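Local coordinates for protein putative prolyl-tRNA synthetase (PDB 5XIL) that probably joins L-proline to its cognate tRNA at the expense of ATP, the piece described running from the catalytic core through the anticodon-binding domain to a zinc-binding C-terminal domain, at residues M441-Q446 against K496-P501. Residues are numbered along the deposited sequence; the frame is centred on the assembly and turned at random. Where two conformers were deposited one is given.
Sequences MECENQ and KGCTKP. With ZN (zinc ion), chain B; ACT (acetate ion), chain C.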
loop_
_atom_site.group_PDB
_atom_site.type_symbol
_atom_site.label_atom_id
_atom_site.label_comp_id
_atom_site.label_asym_id
_atom_site.label_seq_id
_atom_site.Cartn_x
_atom_site.Cartn_y
_atom_site.Cartn_z
ATOM N N MET A 441 -25.416 5.617 -33.000
ATOM C CA MET A 441 -24.577 6.745 -32.575
ATOM C C MET A 441 -25.084 8.096 -32.979
ATOM O O MET A 441 -24.943 9.098 -32.240
ATOM C CB MET A 441 -23.145 6.585 -33.104
ATOM C CG MET A 441 -22.145 7.419 -32.361
ATOM S SD MET A 441 -20.492 7.142 -33.000
ATOM C CE MET A 441 -20.124 5.558 -32.262
ATOM N N GLU A 442 -25.648 8.181 -34.180
ATOM C CA GLU A 442 -26.203 9.422 -34.679
ATOM C C GLU A 442 -27.248 10.040 -33.703
ATOM O O GLU A 442 -27.328 11.250 -33.506
ATOM C CB GLU A 442 -26.879 9.133 -36.037
ATOM C CG GLU A 442 -25.953 8.435 -37.025
ATOM C CD GLU A 442 -26.171 6.924 -37.095
ATOM O OE1 GLU A 442 -26.890 6.486 -38.029
ATOM O OE2 GLU A 442 -25.609 6.176 -36.272
ATOM N N CYS A 443 -28.060 9.162 -33.124
ATOM C CA CYS A 443 -29.138 9.566 -32.223
ATOM C C CYS A 443 -28.572 10.089 -30.913
ATOM O O CYS A 443 -29.016 11.124 -30.415
ATOM C CB CYS A 443 -30.099 8.433 -31.972
ATOM S SG CYS A 443 -31.024 7.852 -33.482
ATOM N N GLU A 444 -27.576 9.391 -30.391
ATOM C CA GLU A 444 -26.808 9.888 -29.213
ATOM C C GLU A 444 -26.215 11.251 -29.452
ATOM O O GLU A 444 -26.262 12.154 -28.579
ATOM C CB GLU A 444 -25.717 8.865 -28.869
ATOM C CG GLU A 444 -24.799 9.216 -27.758
ATOM C CD GLU A 444 -23.894 8.025 -27.404
ATOM O OE1 GLU A 444 -23.929 6.957 -28.122
ATOM O OE2 GLU A 444 -23.168 8.152 -26.384
ATOM N N ASN A 445 -25.648 11.439 -30.629
ATOM C CA ASN A 445 -25.074 12.729 -30.982
ATOM C C ASN A 445 -26.144 13.859 -31.053
ATOM O O ASN A 445 -25.915 14.990 -30.640
ATOM C CB ASN A 445 -24.395 12.570 -32.358
ATOM C CG ASN A 445 -22.986 12.018 -32.256
ATOM O OD1 ASN A 445 -22.307 12.202 -31.267
ATOM N ND2 ASN A 445 -22.528 11.360 -33.294
ATOM N N GLN A 446 -27.286 13.531 -31.657
ATOM C CA GLN A 446 -28.372 14.469 -31.780
ATOM C C GLN A 446 -28.919 14.877 -30.380
ATOM O O GLN A 446 -29.142 16.046 -30.100
ATOM C CB GLN A 446 -29.501 13.857 -32.580
ATOM C CG GLN A 446 -30.453 14.953 -33.080
ATOM C CD GLN A 446 -31.749 14.424 -33.593
ATOM O OE1 GLN A 446 -31.779 13.457 -34.376
ATOM N NE2 GLN A 446 -32.850 15.046 -33.173
ATOM N N LYS A 496 -35.239 13.909 -30.864
ATOM C CA LYS A 496 -36.280 14.781 -31.392
ATOM C C LYS A 496 -36.498 14.457 -32.853
ATOM O O LYS A 496 -35.557 14.527 -33.643
ATOM C CB LYS A 496 -35.856 16.194 -31.249
ATOM C CG LYS A 496 -36.976 17.165 -31.556
ATOM C CD LYS A 496 -36.484 18.581 -31.460
ATOM C CE LYS A 496 -35.664 18.987 -32.659
ATOM N NZ LYS A 496 -34.935 20.256 -32.377
ATOM N N GLY A 497 -37.726 14.114 -33.180
ATOM C CA GLY A 497 -38.082 13.672 -34.512
ATOM C C GLY A 497 -37.842 12.196 -34.785
ATOM O O GLY A 497 -38.250 11.721 -35.831
ATOM N N CYS A 498 -37.187 11.452 -33.874
ATOM C CA CYS A 498 -36.781 10.067 -34.162
ATOM C C CYS A 498 -37.963 9.196 -34.130
ATOM O O CYS A 498 -38.965 9.565 -33.543
ATOM C CB CYS A 498 -35.654 9.567 -33.222
ATOM S SG CYS A 498 -34.282 10.664 -33.523
ATOM N N THR A 499 -37.855 8.059 -34.820
ATOM C CA THR A 499 -38.970 7.195 -35.151
ATOM C C THR A 499 -38.730 5.727 -34.951
ATOM O O THR A 499 -39.683 4.975 -34.836
ATOM C CB THR A 499 -39.344 7.387 -36.653
ATOM O OG1 THR A 499 -39.914 8.688 -36.800
ATOM C CG2 THR A 499 -40.353 6.386 -37.122
ATOM N N LYS A 500 -37.478 5.288 -35.004
ATOM C CA LYS A 500 -37.202 3.867 -34.830
ATOM C C LYS A 500 -37.575 3.379 -33.469
ATOM O O LYS A 500 -37.406 4.125 -32.485
ATOM C CB LYS A 500 -35.712 3.558 -35.062
ATOM C CG LYS A 500 -35.345 3.773 -36.503
ATOM C CD LYS A 500 -33.857 3.622 -36.757
ATOM C CE LYS A 500 -33.617 3.573 -38.259
ATOM N NZ LYS A 500 -32.168 3.728 -38.520
ATOM N N PRO A 501 -38.072 2.125 -33.390
ATOM C CA PRO A 501 -38.249 1.501 -32.094
ATOM C C PRO A 501 -36.912 1.445 -31.330
ATOM O O PRO A 501 -35.847 1.164 -31.888
ATOM C CB PRO A 501 -38.762 0.068 -32.411
ATOM C CG PRO A 501 -39.038 0.083 -33.879
ATOM C CD PRO A 501 -38.254 1.178 -34.500
HETATM ZN ZN ZN B . -32.542 6.438 -32.765
HETATM C C ACT C . -34.294 7.017 -35.192
HETATM O O ACT C . -34.246 6.610 -34.007
HETATM O OXT ACT C . -35.426 7.342 -35.742
HETATM C CH3 ACT C . -32.969 7.104 -35.914
#
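Cys-443 and Gln-446, one helical turn apart at the start of helix 441-455, lie near the irregular loop 496-501, their CA atoms 7.9 Å from those of Cys-498 and Lys-496 respectively. At such a spacing the backbones do not meet; the interval is spanned by the Gln-446 side chain and, beside it, by a zinc ion with its bound acetate. With CG anti to the backbone N (chi1 -163°) and the chain extended beyond it, Gln-446 reaches across and gives an N-H from NE2 to Lys-496 O at 2.8 Å. The bond is nearly straight (162°) and falls on a carbonyl lone pair, in the plane of the glutamine amide; Asp-450 also binds NE2, helping to fix the amide's rotation. Gln-446 OE1 lies 3.8 Å from Cys-498 SG, which is disulfide-bonded to Cys-495. Cys-443 SG binds the zinc ion at 2.2 Å. The acetate, probably from the crystallisation liquor, adds its O as a ligand, while Thr-499 N and Lys-500 N donate hydrogen bonds to its OXT, a link belonging to this crystal. With Cys-438, this surface zinc site joins the helix start to Cys-493, just ahead of 496-501, in the C-terminal domain of prolyl-tRNA synthetase.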